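Local coordinates for putative polyketide synthase (Brevibacillus brevis, PDB 6HP2), which carries, in this part of a multienzyme polyketide synthase, an O-methyltransferase domain that binds S-adenosyl-L-homocysteine and probably serves bacillaene biosynthesis, at residues Q232-E237 with T300-W305; I202-G207 with W283-L288; S94-V99 with P118-H123; F57-V62 with E74-K79. All coordinates share one frame; numbering follows the deposited sequence.

Contact 1: residues Q232-E237 with T300-W305; sequences QLVIDE and TKRCEW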
# COMPACT_ATOMS: atom_id res chain seq x y z
N GLN A 232 9.15 -18.09 -1.72
CA GLN A 232 8.94 -18.69 -0.40
C GLN A 232 7.82 -18.01 0.38
O GLN A 232 7.70 -18.18 1.60
CB GLN A 232 10.23 -18.66 0.41
CG GLN A 232 11.40 -19.47 -0.17
CD GLN A 232 12.13 -18.74 -1.28
OE1 GLN A 232 12.57 -17.60 -1.11
NE2 GLN A 232 12.27 -19.39 -2.42
N LEU A 233 6.96 -17.25 -0.26
CA LEU A 233 5.93 -16.54 0.47
C LEU A 233 4.56 -17.18 0.31
O LEU A 233 4.19 -17.65 -0.77
CB LEU A 233 5.89 -15.08 0.01
CG LEU A 233 7.15 -14.29 0.27
CD1 LEU A 233 7.16 -12.91 -0.49
CD2 LEU A 233 7.36 -14.01 1.76
N VAL A 234 3.77 -17.10 1.36
CA VAL A 234 2.39 -17.52 1.31
C VAL A 234 1.52 -16.46 1.91
O VAL A 234 1.95 -15.68 2.76
CB VAL A 234 2.18 -18.88 2.07
CG1 VAL A 234 2.94 -19.93 1.32
CG2 VAL A 234 2.69 -18.76 3.49
N ILE A 235 0.28 -16.49 1.47
CA ILE A 235 -0.74 -15.56 1.90
C ILE A 235 -1.32 -16.03 3.21
O ILE A 235 -1.98 -17.06 3.27
CB ILE A 235 -1.83 -15.41 0.84
CG1 ILE A 235 -1.24 -14.83 -0.42
CG2 ILE A 235 -2.98 -14.59 1.43
CD1 ILE A 235 -2.18 -15.03 -1.67
N ASP A 236 -1.14 -15.21 4.26
CA ASP A 236 -1.80 -15.51 5.52
C ASP A 236 -3.22 -14.95 5.52
O ASP A 236 -4.15 -15.56 6.08
CB ASP A 236 -0.97 -14.94 6.69
CG ASP A 236 -1.50 -15.38 8.05
OD1 ASP A 236 -1.65 -16.60 8.25
OD2 ASP A 236 -1.80 -14.52 8.88
N GLU A 237 -3.39 -13.77 4.91
CA GLU A 237 -4.65 -13.08 4.84
C GLU A 237 -4.66 -12.21 3.60
O GLU A 237 -3.63 -11.59 3.25
CB GLU A 237 -4.87 -12.23 6.10
CG GLU A 237 -6.27 -11.69 6.25
CD GLU A 237 -6.57 -11.14 7.65
OE1 GLU A 237 -5.73 -11.31 8.54
OE2 GLU A 237 -7.64 -10.54 7.85
N THR A 300 4.92 -26.37 -4.74
CA THR A 300 3.56 -26.76 -5.12
C THR A 300 2.59 -26.50 -3.98
O THR A 300 1.47 -26.04 -4.20
CB THR A 300 3.54 -28.21 -5.56
OG1 THR A 300 4.49 -28.36 -6.63
CG2 THR A 300 2.16 -28.60 -6.05
N LYS A 301 3.00 -26.78 -2.74
CA LYS A 301 2.12 -26.56 -1.60
C LYS A 301 1.96 -25.08 -1.30
O LYS A 301 0.88 -24.63 -0.87
CB LYS A 301 2.69 -27.28 -0.37
CG LYS A 301 2.44 -28.82 -0.37
CD LYS A 301 0.95 -29.13 -0.26
CE LYS A 301 0.70 -30.58 0.11
NZ LYS A 301 1.24 -31.51 -0.92
N ARG A 302 3.00 -24.30 -1.54
CA ARG A 302 2.83 -22.85 -1.44
C ARG A 302 1.82 -22.35 -2.46
O ARG A 302 0.99 -21.47 -2.14
CB ARG A 302 4.17 -22.15 -1.60
CG ARG A 302 5.16 -22.46 -0.46
CD ARG A 302 6.33 -21.49 -0.38
NE ARG A 302 7.25 -21.57 -1.50
CZ ARG A 302 8.39 -22.25 -1.49
NH1 ARG A 302 8.78 -22.91 -0.40
NH2 ARG A 302 9.16 -22.26 -2.56
N CYS A 303 1.87 -22.89 -3.68
CA CYS A 303 0.90 -22.49 -4.71
C CYS A 303 -0.52 -22.86 -4.31
O CYS A 303 -1.44 -22.06 -4.44
CB CYS A 303 1.23 -23.16 -6.05
SG CYS A 303 2.63 -22.37 -6.83
N GLU A 304 -0.70 -24.07 -3.78
CA GLU A 304 -2.03 -24.51 -3.41
C GLU A 304 -2.56 -23.69 -2.26
O GLU A 304 -3.74 -23.33 -2.24
CB GLU A 304 -2.01 -26.02 -3.06
CG GLU A 304 -1.63 -26.84 -4.28
CD GLU A 304 -1.55 -28.33 -3.98
OE1 GLU A 304 -1.67 -29.12 -4.95
OE2 GLU A 304 -1.37 -28.69 -2.79
N TRP A 305 -1.69 -23.33 -1.31
CA TRP A 305 -2.13 -22.47 -0.23
C TRP A 305 -2.56 -21.11 -0.76
O TRP A 305 -3.63 -20.58 -0.42
CB TRP A 305 -1.01 -22.31 0.78
CG TRP A 305 -1.39 -21.54 1.98
CD1 TRP A 305 -1.33 -20.21 2.16
CD2 TRP A 305 -1.98 -22.09 3.18
NE1 TRP A 305 -1.79 -19.89 3.41
CE2 TRP A 305 -2.21 -21.03 4.05
CE3 TRP A 305 -2.34 -23.39 3.58
CZ2 TRP A 305 -2.77 -21.20 5.33
CZ3 TRP A 305 -2.89 -23.57 4.85
CH2 TRP A 305 -3.10 -22.48 5.70
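Trp-305 leaves its helix with CG turned directly opposite the main-chain nitrogen (chi1 -175°), which carries the indole from helix 300-305 to strand 233-235, where NE1 meets O of Ile-235. Arg-302, one turn earlier on the same helix, has CG anti to its carbonyl carbon and a bend at chi3 (-67°), which lays its guanidinium beside the backbone of Gln-232. The indole bond, NE1 to O of Ile-235, is 2.8 Å long and bent, with 142° at the hydrogen. The oxygen lies close to the ring plane, yet NE1 stands above the plane of the carbonyl and does not use a lone-pair direction. Tryptophan suits this place because one side chain offers both a donor and a broad apolar surface: its CD1 lies 3.8 Å from CB of Val-234. The valine is wedged between the two helix residues, its CG1 meeting CG of Arg-302 at 3.8 Å as the side chains cross at about a right angle. CA of Gln-232 then sits over one guanidinium face, 3.5 Å from NE of Arg-302. That arginine is buried; its NE bonds to the carbonyl of Ala-229 and NH1 to that of Ala-294. Gln-232, with positive phi, is the C-prime residue of the Schellman motif that closes helix 221-230, and the strand leaves directly from it. Strand 233-235 pairs with strand 284-293 and runs at 23° to helix 300-305, while Cys-303 turns to the other side and touches helix 221-230.

Contact 2: residues I202-G207 with W283-L288; sequences IANTRG and WISYCL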
# COMPACT_ATOMS: atom_id res chain seq x y z
N ILE A 202 -4.64 -6.80 -8.04
CA ILE A 202 -4.72 -8.10 -8.71
C ILE A 202 -5.55 -7.92 -10.00
O ILE A 202 -6.65 -7.34 -9.97
CB ILE A 202 -5.38 -9.15 -7.81
CG1 ILE A 202 -4.60 -9.31 -6.51
CG2 ILE A 202 -5.57 -10.49 -8.54
CD1 ILE A 202 -5.38 -10.19 -5.49
N ALA A 203 -5.06 -8.48 -11.10
CA ALA A 203 -5.80 -8.40 -12.35
C ALA A 203 -6.70 -9.64 -12.43
O ALA A 203 -6.23 -10.76 -12.23
CB ALA A 203 -4.85 -8.32 -13.54
N ASN A 204 -7.99 -9.43 -12.70
CA ASN A 204 -8.97 -10.52 -12.79
C ASN A 204 -9.15 -11.04 -14.20
O ASN A 204 -10.19 -11.62 -14.52
CB ASN A 204 -10.28 -10.05 -12.20
CG ASN A 204 -10.13 -9.72 -10.76
OD1 ASN A 204 -9.52 -10.52 -10.01
ND2 ASN A 204 -10.54 -8.52 -10.34
N THR A 205 -8.13 -10.92 -15.01
CA THR A 205 -8.13 -11.26 -16.41
C THR A 205 -7.20 -12.43 -16.65
O THR A 205 -6.39 -12.84 -15.81
CB THR A 205 -7.69 -10.02 -17.21
OG1 THR A 205 -6.55 -9.45 -16.55
CG2 THR A 205 -8.78 -9.02 -17.26
N ARG A 206 -7.30 -13.00 -17.84
CA ARG A 206 -6.45 -14.13 -18.17
C ARG A 206 -4.99 -13.72 -18.29
O ARG A 206 -4.11 -14.51 -17.94
CB ARG A 206 -6.92 -14.76 -19.48
CG ARG A 206 -8.20 -15.56 -19.33
CD ARG A 206 -8.49 -16.32 -20.61
NE ARG A 206 -9.71 -17.10 -20.53
CZ ARG A 206 -10.23 -17.77 -21.56
NH1 ARG A 206 -9.62 -17.73 -22.74
NH2 ARG A 206 -11.35 -18.46 -21.41
N GLY A 207 -4.71 -12.51 -18.79
CA GLY A 207 -3.37 -11.98 -18.86
C GLY A 207 -3.18 -10.74 -17.98
O GLY A 207 -4.15 -10.08 -17.57
N TRP A 283 -12.06 -5.40 -13.61
CA TRP A 283 -10.85 -5.92 -14.23
C TRP A 283 -9.72 -6.08 -13.24
O TRP A 283 -8.83 -6.92 -13.46
CB TRP A 283 -10.37 -5.02 -15.36
CG TRP A 283 -11.35 -4.97 -16.50
CD1 TRP A 283 -12.33 -5.88 -16.79
CD2 TRP A 283 -11.47 -3.92 -17.44
NE1 TRP A 283 -13.07 -5.44 -17.88
CE2 TRP A 283 -12.53 -4.24 -18.30
CE3 TRP A 283 -10.76 -2.72 -17.63
CZ2 TRP A 283 -12.93 -3.39 -19.38
CZ3 TRP A 283 -11.14 -1.88 -18.70
CH2 TRP A 283 -12.23 -2.23 -19.56
N ILE A 284 -9.68 -5.22 -12.22
CA ILE A 284 -8.67 -5.32 -11.18
C ILE A 284 -9.33 -5.31 -9.82
O ILE A 284 -10.48 -4.87 -9.66
CB ILE A 284 -7.63 -4.21 -11.25
CG1 ILE A 284 -8.32 -2.84 -11.11
CG2 ILE A 284 -6.88 -4.32 -12.58
CD1 ILE A 284 -7.34 -1.61 -11.33
N SER A 285 -8.61 -5.85 -8.86
CA SER A 285 -8.99 -5.84 -7.46
C SER A 285 -7.90 -5.14 -6.66
O SER A 285 -6.70 -5.45 -6.82
CB SER A 285 -9.20 -7.26 -6.91
OG SER A 285 -10.28 -7.89 -7.55
N TYR A 286 -8.30 -4.25 -5.75
CA TYR A 286 -7.40 -3.52 -4.88
C TYR A 286 -7.43 -4.30 -3.58
O TYR A 286 -8.47 -4.36 -2.93
CB TYR A 286 -7.99 -2.16 -4.64
CG TYR A 286 -7.20 -1.23 -3.77
CD1 TYR A 286 -7.25 -1.29 -2.39
CD2 TYR A 286 -6.46 -0.24 -4.34
CE1 TYR A 286 -6.55 -0.38 -1.62
CE2 TYR A 286 -5.73 0.64 -3.60
CZ TYR A 286 -5.82 0.61 -2.25
OH TYR A 286 -5.07 1.50 -1.53
N CYS A 287 -6.32 -4.90 -3.17
CA CYS A 287 -6.35 -5.72 -1.98
C CYS A 287 -5.25 -5.51 -0.95
O CYS A 287 -4.17 -5.02 -1.27
CB CYS A 287 -6.31 -7.19 -2.38
SG CYS A 287 -7.59 -7.79 -3.51
N LEU A 288 -5.53 -5.90 0.30
CA LEU A 288 -4.55 -5.83 1.36
C LEU A 288 -3.97 -7.25 1.51
O LEU A 288 -4.72 -8.20 1.74
CB LEU A 288 -5.17 -5.39 2.69
CG LEU A 288 -6.24 -4.31 2.68
CD1 LEU A 288 -6.75 -4.07 4.10
CD2 LEU A 288 -5.70 -3.02 2.08
O HOH W 1 -8.81 -10.67 -7.42
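The flat amide of Asn-204 points its ND2 edge at OG of Ser-285, which lies almost exactly in the amide plane. This bond is 2.9 Å long and nearly straight, 169° at the hydrogen. ND2 also donates to the carbonyl of Gly-282, just ahead of the partner strand, and OD1 takes a hydrogen bond from a water 2.7 Å away that also contacts OG of Ser-285. Both ends of the amide are therefore occupied, which fixes which way round it sits. Asparagine fits a strand end of this kind, since it can supply a donor and an acceptor where the regular backbone ladder stops. Its CG is anti to the carbonyl carbon (chi1 -63°), a setting that turns the amide back over the neighbouring strand.

Behind it the backbones form an antiparallel ladder: strand 194-203, last of the parallel run, against the reversed strand 284-293. The strand order 3-2-1-4-5-7-6 with the seventh reversed is that of the Rossmann-like class I methyltransferase fold, here with one short extra strand at the edge. Ile-202 and Ser-285 are a hydrogen-bonded pair: N of Ile-202 gives to O of Ser-285, and N of Ser-285 to O of Ile-202, both at 2.7 Å. Ala-203 and Ile-284 follow as a non-hydrogen-bonded pair on the other face, small alanine beside branched isoleucine. One residue on, N of Asn-204 reaches O of Trp-283 at 2.8 Å from above the carbonyl plane. On the face of Ile-202 and Ser-285, CD1 of Ile-202 rests on SG of Cys-287 at 3.8 Å, and Cys-287 in turn touches Ile-238 of strand 233-240.

Contact 3: residues S94-V99 with P118-H123; sequences SRVQKV and PHIKTH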
# COMPACT_ATOMS: atom_id res chain seq x y z
N SER A 94 5.71 -4.82 19.47
CA SER A 94 6.68 -5.05 20.55
C SER A 94 7.74 -6.06 20.13
O SER A 94 8.89 -5.96 20.57
CB SER A 94 5.96 -5.50 21.82
OG SER A 94 6.88 -5.86 22.83
N ARG A 95 7.39 -7.02 19.29
CA ARG A 95 8.34 -8.02 18.80
C ARG A 95 9.21 -7.48 17.66
O ARG A 95 10.32 -7.97 17.44
CB ARG A 95 7.57 -9.25 18.29
CG ARG A 95 8.42 -10.37 17.76
CD ARG A 95 9.20 -11.01 18.89
NE ARG A 95 8.39 -11.97 19.63
CZ ARG A 95 8.81 -12.61 20.72
NH1 ARG A 95 10.00 -12.36 21.24
NH2 ARG A 95 8.01 -13.48 21.31
N VAL A 96 8.71 -6.52 16.90
CA VAL A 96 9.44 -6.00 15.75
C VAL A 96 10.62 -5.15 16.22
O VAL A 96 10.51 -4.32 17.13
CB VAL A 96 8.47 -5.20 14.88
CG1 VAL A 96 9.22 -4.45 13.76
CG2 VAL A 96 7.40 -6.14 14.27
N GLN A 97 11.78 -5.35 15.58
CA GLN A 97 12.91 -4.47 15.77
C GLN A 97 13.24 -3.62 14.55
O GLN A 97 13.79 -2.52 14.72
CB GLN A 97 14.17 -5.25 16.15
CG GLN A 97 13.97 -6.18 17.32
CD GLN A 97 14.50 -5.59 18.61
OE1 GLN A 97 14.04 -4.53 19.06
NE2 GLN A 97 15.49 -6.25 19.19
N LYS A 98 12.93 -4.10 13.33
CA LYS A 98 13.36 -3.47 12.09
C LYS A 98 12.25 -3.60 11.05
O LYS A 98 11.73 -4.69 10.81
CB LYS A 98 14.64 -4.08 11.53
CG LYS A 98 15.92 -3.76 12.40
CD LYS A 98 17.13 -4.45 11.83
CE LYS A 98 18.40 -3.95 12.55
NZ LYS A 98 19.59 -4.76 12.20
N VAL A 99 11.96 -2.49 10.44
CA VAL A 99 10.89 -2.35 9.46
C VAL A 99 11.48 -1.73 8.21
O VAL A 99 12.25 -0.76 8.28
CB VAL A 99 9.73 -1.47 10.00
CG1 VAL A 99 8.71 -1.23 8.85
CG2 VAL A 99 9.06 -2.17 11.22
N PRO A 118 9.50 3.79 19.77
CA PRO A 118 10.88 4.28 19.78
C PRO A 118 11.94 3.20 19.77
O PRO A 118 13.09 3.53 19.51
CB PRO A 118 10.96 5.10 21.08
CG PRO A 118 9.60 5.55 21.31
CD PRO A 118 8.69 4.44 20.82
N HIS A 119 11.60 1.93 20.05
CA HIS A 119 12.59 0.86 19.96
C HIS A 119 12.84 0.37 18.54
O HIS A 119 13.80 -0.36 18.29
CB HIS A 119 12.15 -0.34 20.84
CG HIS A 119 10.99 -1.10 20.26
ND1 HIS A 119 9.67 -0.74 20.48
CD2 HIS A 119 10.94 -2.22 19.51
CE1 HIS A 119 8.87 -1.58 19.85
NE2 HIS A 119 9.61 -2.49 19.25
N ILE A 120 12.01 0.78 17.56
CA ILE A 120 12.12 0.24 16.22
C ILE A 120 13.03 1.13 15.36
O ILE A 120 13.03 2.34 15.49
CB ILE A 120 10.72 0.13 15.59
CG1 ILE A 120 9.85 -0.84 16.42
CG2 ILE A 120 10.86 -0.37 14.12
CD1 ILE A 120 8.52 -1.17 15.76
N LYS A 121 13.77 0.51 14.46
CA LYS A 121 14.51 1.20 13.41
C LYS A 121 13.80 0.96 12.10
O LYS A 121 13.42 -0.18 11.78
CB LYS A 121 15.96 0.69 13.33
CG LYS A 121 16.76 1.02 14.61
CD LYS A 121 18.19 0.54 14.50
CE LYS A 121 18.97 0.86 15.78
NZ LYS A 121 20.39 0.42 15.69
N THR A 122 13.56 2.04 11.37
CA THR A 122 12.83 1.98 10.12
C THR A 122 13.69 2.46 8.95
O THR A 122 14.42 3.45 9.07
CB THR A 122 11.55 2.84 10.18
OG1 THR A 122 11.88 4.21 10.44
CG2 THR A 122 10.59 2.33 11.19
N HIS A 123 13.59 1.73 7.84
CA HIS A 123 14.24 2.08 6.59
C HIS A 123 13.17 2.25 5.51
O HIS A 123 12.20 1.49 5.48
CB HIS A 123 15.18 0.98 6.11
CG HIS A 123 16.46 0.89 6.86
ND1 HIS A 123 17.33 -0.18 6.72
CD2 HIS A 123 17.04 1.75 7.74
CE1 HIS A 123 18.39 0.03 7.48
NE2 HIS A 123 18.24 1.19 8.10
O HOH W 2 15.74 -1.80 16.64
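Ile-120 spreads its branches over two valines of the facing segment: CD1 lies 3.9 Å from CG1 of Val-96, and CG2 lies the same 3.9 Å from CG2 of Val-99. Its CG1 is anti to the carbonyl carbon and CG2 anti to the backbone N (chi1 -62°), an arrangement that sends one branch to each valine. Beta-branched residues suit this spot, being broad close to the backbone, where the two chains come together just ahead of the parallel strands and at their start. Further along, CG2 of Thr-122 packs against CB of Val-99, while its hydroxyl bonds to the carbonyl of Val-110 in helix 108-116.

The backbones make a short parallel ladder, Lys-98 beside Lys-121 and Val-99 beside Thr-122. N of Lys-121 bonds to O of Gln-97 at 3.0 Å, N of Val-99 to O of Lys-121, and N of His-123 to O of Val-99 at 2.9 Å. Strands 98-101 and 121-126, joined through helix 108-116, form the first beta-alpha-beta unit of the methyltransferase sheet. Ahead of the ladder, the ring of His-119 brings its edge to O of Val-96; NE2 is 2.9 Å away, but 123° at the hydrogen makes this bond weak. A water donates to both O of Gln-97 and O of His-119, bridging the two chains just before the ladder.

The amines of Lys-98 and Lys-121 share a face and stand 6.3 Å apart, so some mutual repulsion is likely; the salt bridge from Lys-98 to Asp-162 would offset it, and the extended chain of Lys-121 can hold its charge toward solvent.

Contact 4: residues F57-V62 with E74-K79; sequences FSMSRV and EMVREK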
# COMPACT_ATOMS: atom_id res chain seq x y z
N PHE A 57 -19.70 14.43 -3.13
CA PHE A 57 -18.30 14.38 -2.78
C PHE A 57 -17.47 14.05 -4.02
O PHE A 57 -17.66 13.02 -4.65
CB PHE A 57 -18.06 13.35 -1.70
CG PHE A 57 -16.76 13.53 -0.94
CD1 PHE A 57 -15.61 13.03 -1.44
CD2 PHE A 57 -16.73 14.20 0.26
CE1 PHE A 57 -14.43 13.17 -0.77
CE2 PHE A 57 -15.56 14.33 0.94
CZ PHE A 57 -14.39 13.80 0.41
N SER A 58 -16.57 14.93 -4.38
CA SER A 58 -15.72 14.74 -5.54
C SER A 58 -14.29 14.60 -5.08
O SER A 58 -13.67 15.59 -4.65
CB SER A 58 -15.84 15.93 -6.50
OG SER A 58 -14.82 15.88 -7.47
N MET A 59 -13.78 13.37 -5.16
CA MET A 59 -12.43 13.09 -4.72
C MET A 59 -11.42 13.91 -5.51
O MET A 59 -10.44 14.36 -4.95
CB MET A 59 -12.11 11.60 -4.84
CG MET A 59 -10.74 11.22 -4.32
SD MET A 59 -10.67 11.45 -2.51
CE MET A 59 -11.64 10.05 -1.98
N SER A 60 -11.63 14.08 -6.83
CA SER A 60 -10.66 14.82 -7.63
C SER A 60 -10.56 16.27 -7.17
O SER A 60 -9.48 16.86 -7.15
CB SER A 60 -11.03 14.76 -9.13
OG SER A 60 -12.34 15.24 -9.34
N ARG A 61 -11.70 16.90 -6.84
CA ARG A 61 -11.67 18.27 -6.32
C ARG A 61 -10.90 18.34 -5.01
O ARG A 61 -10.05 19.22 -4.81
CB ARG A 61 -13.08 18.76 -6.12
CG ARG A 61 -13.74 19.23 -7.43
CD ARG A 61 -15.19 19.63 -7.22
NE ARG A 61 -15.81 20.03 -8.48
CZ ARG A 61 -16.22 19.18 -9.42
NH1 ARG A 61 -16.07 17.87 -9.25
NH2 ARG A 61 -16.79 19.63 -10.53
N VAL A 62 -11.13 17.38 -4.12
CA VAL A 62 -10.51 17.39 -2.81
C VAL A 62 -9.01 17.13 -2.90
O VAL A 62 -8.23 17.78 -2.18
CB VAL A 62 -11.19 16.35 -1.91
CG1 VAL A 62 -10.45 16.26 -0.61
CG2 VAL A 62 -12.64 16.75 -1.69
N GLU A 74 -9.38 16.17 5.50
CA GLU A 74 -9.28 15.46 6.78
C GLU A 74 -10.14 14.21 6.77
O GLU A 74 -9.76 13.19 7.37
CB GLU A 74 -9.68 16.40 7.92
CG GLU A 74 -9.55 15.89 9.31
CD GLU A 74 -10.16 16.87 10.34
OE1 GLU A 74 -11.10 16.47 11.06
OE2 GLU A 74 -9.71 18.03 10.40
N MET A 75 -11.30 14.25 6.12
CA MET A 75 -12.15 13.06 6.02
C MET A 75 -11.43 11.96 5.27
O MET A 75 -11.49 10.77 5.62
CB MET A 75 -13.48 13.35 5.31
CG MET A 75 -14.53 14.03 6.11
SD MET A 75 -15.87 14.65 5.02
CE MET A 75 -16.51 13.16 4.40
N VAL A 76 -10.76 12.35 4.20
CA VAL A 76 -10.00 11.42 3.37
C VAL A 76 -8.88 10.82 4.17
O VAL A 76 -8.67 9.60 4.18
CB VAL A 76 -9.48 12.12 2.09
CG1 VAL A 76 -8.57 11.21 1.32
CG2 VAL A 76 -10.71 12.53 1.23
N ARG A 77 -8.18 11.67 4.91
CA ARG A 77 -7.05 11.21 5.70
C ARG A 77 -7.47 10.15 6.71
O ARG A 77 -6.75 9.18 6.95
CB ARG A 77 -6.41 12.38 6.40
CG ARG A 77 -5.04 12.01 7.02
CD ARG A 77 -4.45 13.24 7.75
NE ARG A 77 -3.01 13.11 7.96
CZ ARG A 77 -2.45 12.37 8.91
NH1 ARG A 77 -3.20 11.66 9.74
NH2 ARG A 77 -1.13 12.33 9.03
N GLU A 78 -8.60 10.36 7.36
CA GLU A 78 -9.10 9.36 8.31
C GLU A 78 -9.30 8.00 7.66
O GLU A 78 -9.12 6.98 8.31
CB GLU A 78 -10.41 9.85 8.95
CG GLU A 78 -10.25 11.06 9.86
CD GLU A 78 -11.59 11.54 10.43
OE1 GLU A 78 -12.65 11.13 9.91
OE2 GLU A 78 -11.57 12.33 11.39
N LYS A 79 -9.80 7.97 6.41
CA LYS A 79 -9.99 6.71 5.73
C LYS A 79 -8.67 6.11 5.30
O LYS A 79 -8.52 4.89 5.29
CB LYS A 79 -10.93 6.90 4.54
CG LYS A 79 -12.32 7.47 5.00
CD LYS A 79 -12.97 6.43 5.93
CE LYS A 79 -14.45 6.73 6.17
NZ LYS A 79 -14.67 7.69 7.29
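Val-76 is the bump of this contact: its CG2 methyl enters a shallow hollow made by Phe-57, Met-59 and Val-62. The hollow is lined by SD of Met-59 at 3.9 Å, CZ of Phe-57 at 4.0 Å and CG1 of Val-62 at 4.2 Å from that methyl. Against the phenyl group the methyl comes in at the ring edge, near its plane. Met-59 meets it tip to tip, its chain folded at chi2 (67°) and chi3 so that the sulfur is turned to the methyl. Val-62 instead slides past alongside. A valine fits here because it is compact, while the flexible methionine can mould itself around it.

Met-75 lies obliquely beside the Phe-57 ring. Its CE touches CE2 of the ring at 3.8 Å, and SD lies 5.4 Å from the ring centroid, 71° off the normal, a Met-aromatic contact. The two side chains run past each other in opposite directions. Phe-50 adds an edge-to-face ring contact to Phe-57, and Cys-48 touches both Met-59 and Val-76.

Ser-58 is the N-cap of helix 59-64, its OG accepting a weak bond from N of Arg-61; that OG also bonds to Asp-251. This capped short helix and its leading Phe-57 thus pack on the long helix 70-88, N-terminal helices that accompany the Rossmann-like methyltransferase core; Arg-84 of helix 70-88, about 9 Å from Val-76 between side chains, contributes to the S-adenosyl-L-homocysteine site.

In the fold
Contacts 1, 2 and 3 all reach the same mixed sheet, whereas contact 4 joins two helices outside it. Contacts 1 and 2 are neighbours, with centres 18 Å apart: contact 1 lies on strand 233-240 and contact 2 on strand 284-293, side by side in the sheet, and their segments alternate along the chain. Contact 3 belongs to the parallel half, its centre 32 Å from that of contact 2 across the centre of the chain. Contacts 3 and 4 lie nearer the cofactor site: the side chains of Val-99 and Val-76 are each about 11 Å from bound S-adenosyl-L-homocysteine. Contacts 1 and 2 lie away from the annotated sites. Helix 70-88 of contact 4 leads on to strand 98-101 of contact 3.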